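Local coordinates for putative cytochrome P450 154A1 (Streptomyces coelicolor, PDB 1ODO), which belongs to the cytochrome P450 family of haem proteins and holds a haem together with 4-phenyl-1H-imidazole inside a largely helical fold, at residues V33-V38 / P314-Y319; A79-V84 / K290-R295; P116-M121 / V364-E369; Q253-L258 / S370-F375. One frame throughout, in Å; residues are numbered along the deposited sequence.

Contact 1. Residues V33-V38 / P314-Y319; sequences VDVLGV and PILASY. With HEM (protoporphyrin IX containing Fe), chain B.
L316 and V35 meet through one methyl each, and their first torsions put the methyls there. L316 carries CG trans to its amide nitrogen (chi1 -178°), with CD2 reaching toward V35. V35 has the same first torsion, which leaves its CG2 beside the amide nitrogen and facing L316. The two methyls, V35 CG2 and L316 CD2, are 3.7 Å apart, and the side chains cross at a slant. V33 adds a looser touch, with its CG2 4.3 Å from L316 CD2.

Strands 30-35 and 314-317 are not neighbours. Strand 38-43 lies between them in the mixed sheet of the P450 fold, so these side chains meet across a middle strand. Strands 30-35 and 38-43 form a hairpin closed by a type I' turn from V35 to V38. V35 N donates to V38 O at 2.7 Å, and V38 N to V35 O at 3.1 Å. D34 braces this turn as an Asx motif. D34 OD2 accepts from G37 N at 2.9 Å on the syn side, 28° out of the carboxylate plane. W76 NE1 donates to V35 O from a nearby loop.

At the far end of 314-319 the contact reaches the haem. Y319 OH donates to the propionate oxygen HEM O1D at 2.5 Å, with O1D in the plane of the phenol ring. A317 CB lies over one face of that ring, offset toward its rim. The side-chain touches of V33 and V35 with L316 are apolar and buried. Y319 OH and R295 NH1 both give to HEM O1D, which would probably favour the ionised propionate.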
# COMPACT_ATOMS: atom_id res chain seq x y z
N VAL A 33 -4.16 18.34 -10.90
CA VAL A 33 -4.28 18.56 -9.46
C VAL A 33 -2.96 18.99 -8.82
O VAL A 33 -1.91 18.99 -9.46
CB VAL A 33 -4.75 17.27 -8.73
CG1 VAL A 33 -6.08 16.79 -9.30
CG2 VAL A 33 -3.69 16.18 -8.86
N ASP A 34 -3.04 19.37 -7.55
CA ASP A 34 -1.87 19.79 -6.80
C ASP A 34 -1.67 18.79 -5.67
O ASP A 34 -2.57 18.55 -4.87
CB ASP A 34 -2.08 21.19 -6.22
CG ASP A 34 -0.92 21.64 -5.36
OD1 ASP A 34 -0.17 22.54 -5.79
OD2 ASP A 34 -0.75 21.07 -4.26
N VAL A 35 -0.48 18.20 -5.62
CA VAL A 35 -0.15 17.23 -4.59
C VAL A 35 0.99 17.82 -3.77
O VAL A 35 2.16 17.72 -4.14
CB VAL A 35 0.31 15.89 -5.21
CG1 VAL A 35 0.61 14.87 -4.11
CG2 VAL A 35 -0.77 15.36 -6.13
N LEU A 36 0.64 18.48 -2.67
CA LEU A 36 1.61 19.11 -1.79
C LEU A 36 2.58 20.05 -2.53
O LEU A 36 3.78 20.04 -2.27
CB LEU A 36 2.40 18.04 -1.01
CG LEU A 36 1.66 17.47 0.21
CD1 LEU A 36 0.48 16.60 -0.23
CD2 LEU A 36 2.63 16.64 1.05
N GLY A 37 2.04 20.85 -3.44
CA GLY A 37 2.88 21.77 -4.18
C GLY A 37 3.32 21.35 -5.57
O GLY A 37 3.84 22.17 -6.33
N VAL A 38 3.14 20.08 -5.91
CA VAL A 38 3.53 19.59 -7.23
C VAL A 38 2.25 19.34 -8.04
O VAL A 38 1.35 18.64 -7.58
CB VAL A 38 4.33 18.26 -7.14
CG1 VAL A 38 4.44 17.61 -8.51
CG2 VAL A 38 5.72 18.54 -6.58
N PRO A 314 3.95 15.41 -14.87
CA PRO A 314 3.67 14.27 -13.99
C PRO A 314 2.28 13.67 -14.15
O PRO A 314 1.34 14.34 -14.57
CB PRO A 314 3.86 14.85 -12.58
CG PRO A 314 4.67 16.11 -12.81
CD PRO A 314 4.09 16.64 -14.08
N ILE A 315 2.18 12.39 -13.78
CA ILE A 315 0.94 11.64 -13.86
C ILE A 315 0.72 10.93 -12.53
O ILE A 315 1.57 10.15 -12.09
CB ILE A 315 1.02 10.58 -14.98
CG1 ILE A 315 1.17 11.28 -16.33
CG2 ILE A 315 -0.22 9.69 -14.95
CD1 ILE A 315 1.50 10.34 -17.48
N LEU A 316 -0.41 11.21 -11.90
CA LEU A 316 -0.76 10.60 -10.61
C LEU A 316 -1.87 9.57 -10.77
O LEU A 316 -3.00 9.91 -11.10
CB LEU A 316 -1.22 11.69 -9.64
CG LEU A 316 -1.58 11.24 -8.22
CD1 LEU A 316 -0.31 10.96 -7.42
CD2 LEU A 316 -2.40 12.33 -7.55
N ALA A 317 -1.55 8.30 -10.53
CA ALA A 317 -2.56 7.25 -10.65
C ALA A 317 -3.46 7.31 -9.43
O ALA A 317 -3.01 7.09 -8.31
CB ALA A 317 -1.88 5.88 -10.75
N SER A 318 -4.74 7.62 -9.65
CA SER A 318 -5.71 7.71 -8.55
C SER A 318 -6.56 6.44 -8.54
O SER A 318 -7.71 6.42 -8.98
CB SER A 318 -6.58 8.96 -8.75
OG SER A 318 -5.79 10.14 -8.60
N TYR A 319 -5.96 5.38 -8.01
CA TYR A 319 -6.57 4.06 -7.90
C TYR A 319 -7.90 3.92 -7.17
O TYR A 319 -8.81 3.23 -7.66
CB TYR A 319 -5.56 3.11 -7.28
CG TYR A 319 -4.33 2.90 -8.14
CD1 TYR A 319 -3.07 2.80 -7.57
CD2 TYR A 319 -4.44 2.78 -9.53
CE1 TYR A 319 -1.94 2.57 -8.36
CE2 TYR A 319 -3.32 2.55 -10.33
CZ TYR A 319 -2.07 2.45 -9.73
OH TYR A 319 -0.96 2.21 -10.51
CHA HEM B . 4.17 -1.55 -5.57
CHB HEM B . 5.82 -4.69 -2.30
CHC HEM B . 1.50 -4.72 -0.14
CHD HEM B . -0.12 -1.57 -3.39
C1A HEM B . 5.01 -2.41 -4.89
C2A HEM B . 6.40 -2.69 -5.23
C3A HEM B . 6.86 -3.56 -4.32
C4A HEM B . 5.78 -3.86 -3.39
CMA HEM B . 8.27 -4.17 -4.22
CAA HEM B . 7.16 -2.07 -6.42
CBA HEM B . 6.88 -2.86 -7.72
CGA HEM B . 7.56 -2.32 -8.97
O1A HEM B . 7.67 -1.05 -9.05
O2A HEM B . 7.95 -3.13 -9.82
C1B HEM B . 4.80 -4.97 -1.43
C2B HEM B . 4.92 -5.86 -0.29
C3B HEM B . 3.70 -5.88 0.33
C4B HEM B . 2.83 -5.00 -0.42
CMB HEM B . 6.21 -6.62 0.10
CAB HEM B . 3.26 -6.65 1.58
CBB HEM B . 3.26 -8.18 1.42
C1C HEM B . 0.67 -3.86 -0.86
C2C HEM B . -0.73 -3.59 -0.51
C3C HEM B . -1.19 -2.70 -1.42
C4C HEM B . -0.09 -2.43 -2.33
CMC HEM B . -1.46 -4.25 0.70
CAC HEM B . -2.57 -2.02 -1.58
CBC HEM B . -3.80 -2.93 -1.48
C1D HEM B . 0.89 -1.28 -4.27
C2D HEM B . 0.81 -0.35 -5.37
C3D HEM B . 2.02 -0.34 -5.98
C4D HEM B . 2.86 -1.27 -5.26
CMD HEM B . -0.45 0.46 -5.74
CAD HEM B . 2.42 0.53 -7.18
CBD HEM B . 1.80 0.20 -8.55
CGD HEM B . 2.31 1.24 -9.52
O1D HEM B . 1.51 2.09 -9.95
O2D HEM B . 3.53 1.20 -9.79
NA HEM B . 4.66 -3.14 -3.78
NB HEM B . 3.51 -4.45 -1.49
NC HEM B . 1.04 -3.14 -1.97
ND HEM B . 2.17 -1.84 -4.20
FE HEM B . 2.83 -3.14 -2.88

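Contact 2. Residues A79-V84 / K290-R295; sequences ALWVAV and KHLPLR. With HEM (protoporphyrin IX containing Fe), chain B; PIM (4-phenyl-1H-imidazole), chain C.
The W81 indole lies between the bound 4-phenyl-1H-imidazole (PIM) and P293. The phenyl ring of PIM lies over one face, offset toward the rim of the six-membered ring, with PIM C10 3.6 Å from W81 CZ3. Its plane is nearly parallel to the indole, at about 20°. On the opposite face P293 CG comes in obliquely near the rim, 3.8 Å from W81 CE3. F175 meets the indole edge-to-face, and W81 NE1 donates to V174 O, which fixes the rotation of the ring. The R295 guanidinium presents its edge to a haem propionate, with HEM CGD in its plane. R295 NH1 donates to HEM O1D at 2.8 Å (142°) and R295 NH2 to HEM O2D at 2.9 Å (157°). The arginine chain runs extended from CG to NE, which carries the group to the carboxylate.

L292 touches both sides. L292 CG is 3.7 Å from HEM O1D, and L292 CD2 reaches W81 CZ3 obliquely at 4.4 Å. V82 and L294 lie side by side, V82 CG1 being 3.9 Å from L294 CB. The peptide bond before L294 is cis. Water 1 sits between W81 O and P293 O.

W81 on helix 80-83 lines the PIM pocket, and L292 and R295 of strand 292-297 line the haem pocket. PIM N3 binds HEM FE at 2.3 Å. W81 receives the phenyl ring, P293 backs the indole, and the paired R295 bonds probably offset the propionate charge and hold that carboxylate in a set orientation.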
# COMPACT_ATOMS: atom_id res chain seq x y z
N ALA A 79 9.36 14.01 -1.68
CA ALA A 79 10.54 13.70 -2.47
C ALA A 79 11.01 12.25 -2.41
O ALA A 79 11.42 11.68 -3.43
CB ALA A 79 11.69 14.63 -2.08
N LEU A 80 10.96 11.64 -1.23
CA LEU A 80 11.40 10.25 -1.09
C LEU A 80 10.69 9.28 -2.02
O LEU A 80 11.27 8.28 -2.45
CB LEU A 80 11.22 9.79 0.36
CG LEU A 80 11.76 8.39 0.67
CD1 LEU A 80 13.28 8.37 0.49
CD2 LEU A 80 11.40 7.99 2.09
N TRP A 81 9.43 9.56 -2.34
CA TRP A 81 8.67 8.69 -3.23
C TRP A 81 9.21 8.64 -4.65
O TRP A 81 8.98 7.66 -5.37
CB TRP A 81 7.20 9.12 -3.28
CG TRP A 81 6.43 8.78 -2.04
CD1 TRP A 81 6.44 9.45 -0.85
CD2 TRP A 81 5.58 7.64 -1.86
NE1 TRP A 81 5.64 8.80 0.06
CE2 TRP A 81 5.10 7.69 -0.53
CE3 TRP A 81 5.17 6.59 -2.69
CZ2 TRP A 81 4.24 6.72 -0.01
CZ3 TRP A 81 4.31 5.63 -2.18
CH2 TRP A 81 3.85 5.70 -0.84
N VAL A 82 9.94 9.67 -5.05
CA VAL A 82 10.50 9.72 -6.40
C VAL A 82 12.02 9.83 -6.44
O VAL A 82 12.61 9.74 -7.52
CB VAL A 82 9.91 10.92 -7.19
CG1 VAL A 82 8.39 10.84 -7.19
CG2 VAL A 82 10.38 12.24 -6.59
N ALA A 83 12.65 10.01 -5.28
CA ALA A 83 14.10 10.14 -5.23
C ALA A 83 14.87 8.85 -4.96
O ALA A 83 16.08 8.79 -5.21
CB ALA A 83 14.49 11.20 -4.19
N VAL A 84 14.20 7.82 -4.45
CA VAL A 84 14.87 6.56 -4.17
C VAL A 84 15.36 5.94 -5.48
O VAL A 84 14.89 6.30 -6.55
CB VAL A 84 13.94 5.53 -3.48
CG1 VAL A 84 13.64 5.96 -2.05
CG2 VAL A 84 12.65 5.37 -4.28
N LYS A 290 -4.55 5.15 -2.06
CA LYS A 290 -5.47 5.92 -2.89
C LYS A 290 -4.89 6.59 -4.13
O LYS A 290 -5.56 6.66 -5.16
CB LYS A 290 -6.17 6.98 -2.02
CG LYS A 290 -6.97 6.37 -0.87
CD LYS A 290 -7.49 7.45 0.08
CE LYS A 290 -6.36 8.07 0.88
NZ LYS A 290 -6.85 9.12 1.82
N HIS A 291 -3.67 7.10 -4.02
CA HIS A 291 -3.00 7.77 -5.14
C HIS A 291 -1.56 7.30 -5.13
O HIS A 291 -0.97 7.11 -4.06
CB HIS A 291 -3.03 9.29 -4.94
CG HIS A 291 -4.41 9.86 -4.80
ND1 HIS A 291 -5.23 10.09 -5.88
CD2 HIS A 291 -5.10 10.26 -3.71
CE1 HIS A 291 -6.38 10.60 -5.45
NE2 HIS A 291 -6.32 10.71 -4.14
N LEU A 292 -0.97 7.14 -6.32
CA LEU A 292 0.41 6.68 -6.41
C LEU A 292 1.37 7.65 -7.09
O LEU A 292 1.36 7.80 -8.30
CB LEU A 292 0.44 5.33 -7.14
CG LEU A 292 1.66 4.39 -7.00
CD1 LEU A 292 2.89 4.99 -7.67
CD2 LEU A 292 1.92 4.13 -5.52
N PRO A 293 2.21 8.33 -6.30
CA PRO A 293 3.18 9.26 -6.88
C PRO A 293 4.42 8.43 -7.26
O PRO A 293 4.86 7.61 -6.47
CB PRO A 293 3.46 10.23 -5.74
CG PRO A 293 3.36 9.35 -4.54
CD PRO A 293 2.16 8.47 -4.83
N LEU A 294 4.96 8.60 -8.46
CA LEU A 294 4.46 9.53 -9.47
C LEU A 294 5.02 9.01 -10.80
O LEU A 294 5.98 8.24 -10.81
CB LEU A 294 5.01 10.93 -9.18
CG LEU A 294 4.38 12.15 -9.86
CD1 LEU A 294 2.91 12.26 -9.45
CD2 LEU A 294 5.14 13.42 -9.43
N ARG A 295 4.40 9.39 -11.91
CA ARG A 295 4.86 8.96 -13.22
C ARG A 295 5.04 10.18 -14.10
O ARG A 295 4.53 11.26 -13.77
CB ARG A 295 3.85 7.98 -13.84
CG ARG A 295 4.00 6.56 -13.32
CD ARG A 295 2.98 5.62 -13.96
NE ARG A 295 3.28 4.21 -13.72
CZ ARG A 295 3.06 3.57 -12.57
NH1 ARG A 295 2.52 4.20 -11.53
NH2 ARG A 295 3.36 2.29 -12.47
CHA HEM B . 4.17 -1.55 -5.57
CHB HEM B . 5.82 -4.69 -2.30
CHC HEM B . 1.50 -4.72 -0.14
CHD HEM B . -0.12 -1.57 -3.39
C1A HEM B . 5.01 -2.41 -4.89
C2A HEM B . 6.40 -2.69 -5.23
C3A HEM B . 6.86 -3.56 -4.32
C4A HEM B . 5.78 -3.86 -3.39
CMA HEM B . 8.27 -4.17 -4.22
CAA HEM B . 7.16 -2.07 -6.42
CBA HEM B . 6.88 -2.86 -7.72
CGA HEM B . 7.56 -2.32 -8.97
O1A HEM B . 7.67 -1.05 -9.05
O2A HEM B . 7.95 -3.13 -9.82
C1B HEM B . 4.80 -4.97 -1.43
C2B HEM B . 4.92 -5.86 -0.29
C3B HEM B . 3.70 -5.88 0.33
C4B HEM B . 2.83 -5.00 -0.42
CMB HEM B . 6.21 -6.62 0.10
CAB HEM B . 3.26 -6.65 1.58
CBB HEM B . 3.26 -8.18 1.42
C1C HEM B . 0.67 -3.86 -0.86
C2C HEM B . -0.73 -3.59 -0.51
C3C HEM B . -1.19 -2.70 -1.42
C4C HEM B . -0.09 -2.43 -2.33
CMC HEM B . -1.46 -4.25 0.70
CAC HEM B . -2.57 -2.02 -1.58
CBC HEM B . -3.80 -2.93 -1.48
C1D HEM B . 0.89 -1.28 -4.27
C2D HEM B . 0.81 -0.35 -5.37
C3D HEM B . 2.02 -0.34 -5.98
C4D HEM B . 2.86 -1.27 -5.26
CMD HEM B . -0.45 0.46 -5.74
CAD HEM B . 2.42 0.53 -7.18
CBD HEM B . 1.80 0.20 -8.55
CGD HEM B . 2.31 1.24 -9.52
O1D HEM B . 1.51 2.09 -9.95
O2D HEM B . 3.53 1.20 -9.79
NA HEM B . 4.66 -3.14 -3.78
NB HEM B . 3.51 -4.45 -1.49
NC HEM B . 1.04 -3.14 -1.97
ND HEM B . 2.17 -1.84 -4.20
FE HEM B . 2.83 -3.14 -2.88
N1 PIM C . 3.80 0.01 0.02
C2 PIM C . 3.09 -1.11 -0.40
N3 PIM C . 3.50 -1.42 -1.53
C4 PIM C . 4.45 -0.59 -1.93
C5 PIM C . 4.65 0.32 -0.97
C6 PIM C . 5.61 1.48 -0.90
C7 PIM C . 6.07 1.91 0.38
C8 PIM C . 6.99 3.02 0.46
C9 PIM C . 7.40 3.65 -0.75
C10 PIM C . 6.94 3.21 -2.02
C11 PIM C . 6.03 2.11 -2.06
O HOH W 1 7.48 7.12 -7.82

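Contact 3. Residues P116-M121 / V364-E369; sequences PAVEAM and VTLALE
Apolar packing comes first, and L366 carries it. Its CG stands beside the backbone nitrogen (chi1 -77°). A chi2 of 178° sets CD1 anti to CA, out toward V118 and E119, while CD2 lies beside CG and CD of E119. L366 CD1 meets V118 CG1 at 3.7 Å, and the two side chains cross at about a right angle. V118 has CG1 trans to its backbone nitrogen (chi1 179°), which turns that methyl toward the leucine. R115 and V122 of the same helix also touch L366, so the leucine lies against successive turns.

A second kind of contact is made by the aliphatic part of a charged side chain. E119 lies across L366, again at about a right angle. E119 CG is 3.6 Å from L366 CD1 and 3.7 Å from L366 CD2. The carboxylate carbon E119 CD is further off, 4.0 Å from L366 CD2.

Helices 108-131 and 357-374 correspond to helices D and L of the P450 fold, two members of its core four-helix bundle. Around them M121 packs on A151, V152 and H155 of helix 147-157, and V364 packs on T247, V250 and I251 of helix 247-260. The first helix is kinked at P116.

Charge plays a weaker part. E119 OE1 and E369 OE1 come within 5.3 Å, and any repulsion between these like charges would be mild, since E369 is exposed and E119 partly so.

Within each helix, the backbone bonds are regular: A120 N donates to P116 O and L368 N to V364 O.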
# COMPACT_ATOMS: atom_id res chain seq x y z
N PRO A 116 2.21 -22.00 6.09
CA PRO A 116 2.27 -22.52 7.45
C PRO A 116 2.82 -21.51 8.46
O PRO A 116 2.27 -21.36 9.55
CB PRO A 116 3.17 -23.75 7.31
CG PRO A 116 2.86 -24.22 5.92
CD PRO A 116 2.87 -22.92 5.15
N ALA A 117 3.89 -20.83 8.08
CA ALA A 117 4.50 -19.84 8.96
C ALA A 117 3.54 -18.68 9.21
O ALA A 117 3.38 -18.23 10.34
CB ALA A 117 5.81 -19.33 8.37
N VAL A 118 2.91 -18.18 8.15
CA VAL A 118 1.99 -17.07 8.30
C VAL A 118 0.77 -17.48 9.13
O VAL A 118 0.32 -16.72 9.99
CB VAL A 118 1.53 -16.53 6.92
CG1 VAL A 118 0.55 -15.37 7.09
CG2 VAL A 118 2.76 -16.07 6.12
N GLU A 119 0.25 -18.67 8.90
CA GLU A 119 -0.91 -19.13 9.66
C GLU A 119 -0.55 -19.16 11.15
O GLU A 119 -1.36 -18.78 11.99
CB GLU A 119 -1.34 -20.53 9.22
CG GLU A 119 -1.88 -20.59 7.80
CD GLU A 119 -2.69 -21.85 7.54
OE1 GLU A 119 -3.72 -22.05 8.23
OE2 GLU A 119 -2.30 -22.64 6.65
N ALA A 120 0.66 -19.61 11.46
CA ALA A 120 1.12 -19.69 12.84
C ALA A 120 1.15 -18.29 13.45
O ALA A 120 0.72 -18.10 14.59
CB ALA A 120 2.51 -20.32 12.89
N MET A 121 1.66 -17.32 12.70
CA MET A 121 1.73 -15.95 13.19
C MET A 121 0.32 -15.42 13.45
O MET A 121 0.08 -14.76 14.47
CB MET A 121 2.42 -15.05 12.16
CG MET A 121 3.90 -15.34 11.98
SD MET A 121 4.59 -14.43 10.58
CE MET A 121 5.86 -15.56 10.01
N VAL A 364 -4.21 -11.16 4.65
CA VAL A 364 -5.55 -10.71 4.97
C VAL A 364 -6.59 -11.82 5.01
O VAL A 364 -7.41 -11.87 5.92
CB VAL A 364 -6.03 -9.63 3.98
CG1 VAL A 364 -7.38 -9.08 4.42
CG2 VAL A 364 -5.00 -8.50 3.91
N THR A 365 -6.57 -12.72 4.03
CA THR A 365 -7.54 -13.81 4.02
C THR A 365 -7.37 -14.68 5.27
O THR A 365 -8.36 -15.04 5.91
CB THR A 365 -7.42 -14.67 2.74
OG1 THR A 365 -6.13 -15.27 2.67
CG2 THR A 365 -7.65 -13.81 1.49
N LEU A 366 -6.13 -15.00 5.62
CA LEU A 366 -5.86 -15.82 6.79
C LEU A 366 -6.30 -15.10 8.07
O LEU A 366 -6.91 -15.71 8.96
CB LEU A 366 -4.37 -16.16 6.88
CG LEU A 366 -3.87 -17.26 5.94
CD1 LEU A 366 -2.37 -17.43 6.11
CD2 LEU A 366 -4.59 -18.57 6.24
N ALA A 367 -5.98 -13.82 8.17
CA ALA A 367 -6.34 -13.04 9.34
C ALA A 367 -7.85 -13.02 9.53
O ALA A 367 -8.35 -13.25 10.63
CB ALA A 367 -5.81 -11.61 9.21
N LEU A 368 -8.59 -12.78 8.45
CA LEU A 368 -10.05 -12.74 8.54
C LEU A 368 -10.63 -14.07 9.01
O LEU A 368 -11.46 -14.10 9.93
CB LEU A 368 -10.67 -12.38 7.19
CG LEU A 368 -10.42 -10.97 6.67
CD1 LEU A 368 -11.10 -10.80 5.32
CD2 LEU A 368 -10.97 -9.95 7.67
N GLU A 369 -10.20 -15.15 8.38
CA GLU A 369 -10.67 -16.49 8.73
C GLU A 369 -10.45 -16.81 10.20
O GLU A 369 -11.36 -17.27 10.89
CB GLU A 369 -9.96 -17.53 7.86
CG GLU A 369 -10.31 -18.97 8.19
CD GLU A 369 -9.70 -19.96 7.23
OE1 GLU A 369 -8.47 -19.92 7.02
OE2 GLU A 369 -10.45 -20.79 6.68

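Contact 4. Residues Q253-L258 / S370-F375; sequences QAVHTL and SLFGRF
F372 and L258 join two members of the P450 core bundle, helix 357-374 (helix L) and the C-terminal part of helix I, 247-260. The axes of segments 253-258 and 370-374 come within 12.3 Å, at 35°, roughly parallel, so long side chains must span the gap.

F372 does most of this. Its CG lies beside the backbone nitrogen (chi1 -73°), which sends the ring across the gap, where CE1 and CZ meet L258. The ring plane is turned about perpendicular to the plane of CA, CB and CG (chi2 88°). L258 also holds CG beside its backbone nitrogen. L258 CD1 is 3.5 Å from F372 CE1 and 3.7 Å from F372 CZ, coming at the ring obliquely. L258 CB adds a touch on F372 CZ at 3.8 Å.

V255, one turn earlier, uses both branches. Its CG1 is trans to the backbone nitrogen and faces F372 CZ loosely at 4.4 Å. Its CG2, beside the nitrogen, turns to L371. The whole interface is apolar and buried. L140 of helix 140-145 touches both V255 and L371, and R374 NH1 makes a salt bridge to D127 OD1 on helix 108-131. L371 has CG anti to its nitrogen and crosses V255 at about a right angle, with L371 CD2 3.9 Å from V255 CG2.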
# COMPACT_ATOMS: atom_id res chain seq x y z
N GLN A 253 -9.80 -2.12 6.82
CA GLN A 253 -10.99 -1.95 5.99
C GLN A 253 -11.85 -3.20 5.84
O GLN A 253 -13.08 -3.11 5.90
CB GLN A 253 -10.58 -1.44 4.60
CG GLN A 253 -9.91 -0.07 4.62
CD GLN A 253 -10.86 1.07 4.98
OE1 GLN A 253 -12.05 0.85 5.22
NE2 GLN A 253 -10.33 2.29 5.03
N ALA A 254 -11.23 -4.36 5.66
CA ALA A 254 -11.99 -5.60 5.51
C ALA A 254 -12.79 -5.88 6.78
O ALA A 254 -13.99 -6.16 6.72
CB ALA A 254 -11.06 -6.77 5.20
N VAL A 255 -12.13 -5.79 7.93
CA VAL A 255 -12.82 -6.05 9.19
C VAL A 255 -13.91 -5.02 9.43
O VAL A 255 -15.04 -5.38 9.76
CB VAL A 255 -11.83 -6.01 10.38
CG1 VAL A 255 -12.60 -6.17 11.69
CG2 VAL A 255 -10.82 -7.13 10.24
N HIS A 256 -13.59 -3.74 9.26
CA HIS A 256 -14.56 -2.68 9.47
C HIS A 256 -15.80 -2.86 8.59
O HIS A 256 -16.93 -2.61 9.04
CB HIS A 256 -13.93 -1.31 9.21
CG HIS A 256 -14.82 -0.16 9.57
ND1 HIS A 256 -15.70 0.41 8.67
CD2 HIS A 256 -15.01 0.49 10.74
CE1 HIS A 256 -16.39 1.36 9.28
NE2 HIS A 256 -15.98 1.43 10.54
N THR A 257 -15.61 -3.29 7.35
CA THR A 257 -16.73 -3.49 6.45
C THR A 257 -17.61 -4.63 6.96
O THR A 257 -18.84 -4.51 6.99
CB THR A 257 -16.25 -3.81 5.02
OG1 THR A 257 -15.62 -2.65 4.47
CG2 THR A 257 -17.42 -4.19 4.14
N LEU A 258 -16.99 -5.73 7.37
CA LEU A 258 -17.74 -6.87 7.87
C LEU A 258 -18.48 -6.56 9.16
O LEU A 258 -19.49 -7.20 9.46
CB LEU A 258 -16.81 -8.07 8.09
CG LEU A 258 -16.13 -8.66 6.85
CD1 LEU A 258 -15.01 -9.59 7.27
CD2 LEU A 258 -17.16 -9.41 6.00
N SER A 370 -9.24 -16.56 10.68
CA SER A 370 -8.89 -16.82 12.07
C SER A 370 -9.65 -15.93 13.04
O SER A 370 -10.20 -16.42 14.03
CB SER A 370 -7.38 -16.63 12.26
OG SER A 370 -6.98 -16.90 13.59
N LEU A 371 -9.70 -14.64 12.76
CA LEU A 371 -10.39 -13.68 13.61
C LEU A 371 -11.89 -13.97 13.79
O LEU A 371 -12.37 -14.11 14.91
CB LEU A 371 -10.22 -12.27 13.06
CG LEU A 371 -10.89 -11.15 13.86
CD1 LEU A 371 -10.22 -11.03 15.22
CD2 LEU A 371 -10.77 -9.83 13.10
N PHE A 372 -12.62 -14.06 12.68
CA PHE A 372 -14.05 -14.33 12.77
C PHE A 372 -14.34 -15.77 13.15
O PHE A 372 -15.44 -16.09 13.61
CB PHE A 372 -14.75 -13.96 11.46
CG PHE A 372 -14.87 -12.48 11.25
CD1 PHE A 372 -13.86 -11.76 10.62
CD2 PHE A 372 -15.98 -11.80 11.74
CE1 PHE A 372 -13.94 -10.37 10.49
CE2 PHE A 372 -16.08 -10.41 11.61
CZ PHE A 372 -15.06 -9.70 10.98
N GLY A 373 -13.35 -16.64 12.98
CA GLY A 373 -13.54 -18.04 13.32
C GLY A 373 -13.47 -18.18 14.83
O GLY A 373 -14.21 -18.97 15.43
N ARG A 374 -12.59 -17.41 15.45
CA ARG A 374 -12.40 -17.44 16.90
C ARG A 374 -13.44 -16.60 17.64
O ARG A 374 -13.90 -16.98 18.72
CB ARG A 374 -11.00 -16.94 17.27
CG ARG A 374 -10.60 -17.25 18.71
CD ARG A 374 -10.27 -18.73 18.87
NE ARG A 374 -9.10 -19.09 18.08
CZ ARG A 374 -7.84 -18.86 18.46
NH1 ARG A 374 -7.59 -18.27 19.62
NH2 ARG A 374 -6.84 -19.21 17.67
N PHE A 375 -13.80 -15.46 17.07
CA PHE A 375 -14.78 -14.58 17.69
C PHE A 375 -15.97 -14.31 16.78
O PHE A 375 -16.05 -13.27 16.13
CB PHE A 375 -14.14 -13.24 18.08
CG PHE A 375 -12.85 -13.38 18.84
CD1 PHE A 375 -11.63 -13.27 18.20
CD2 PHE A 375 -12.87 -13.64 20.21
CE1 PHE A 375 -10.43 -13.41 18.90
CE2 PHE A 375 -11.69 -13.78 20.92
CZ PHE A 375 -10.46 -13.66 20.27

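In the fold
The contacts form two pairs on opposite sides of the chain's centre. Contacts 1 and 2 lie 9 Å apart (centres) and share the mixed sheet. I315 N is 2.6 Å from R295 O and S318 OG is 2.8 Å from H291 ND1, both probable hydrogen bonds. Y319 and R295 converge on the same haem propionate. Contacts 3 and 4 are 12 Å apart (centres) and share helix 357-374; L368 CD2 touches V255 CG2 at 3.8 Å. The pairs are 30 to 35 Å apart, centre to centre. W81 of contact 2 lines the PIM pocket; in the other pair V118 is about 9 Å and V255 about 14 Å from the haem, side chain to haem.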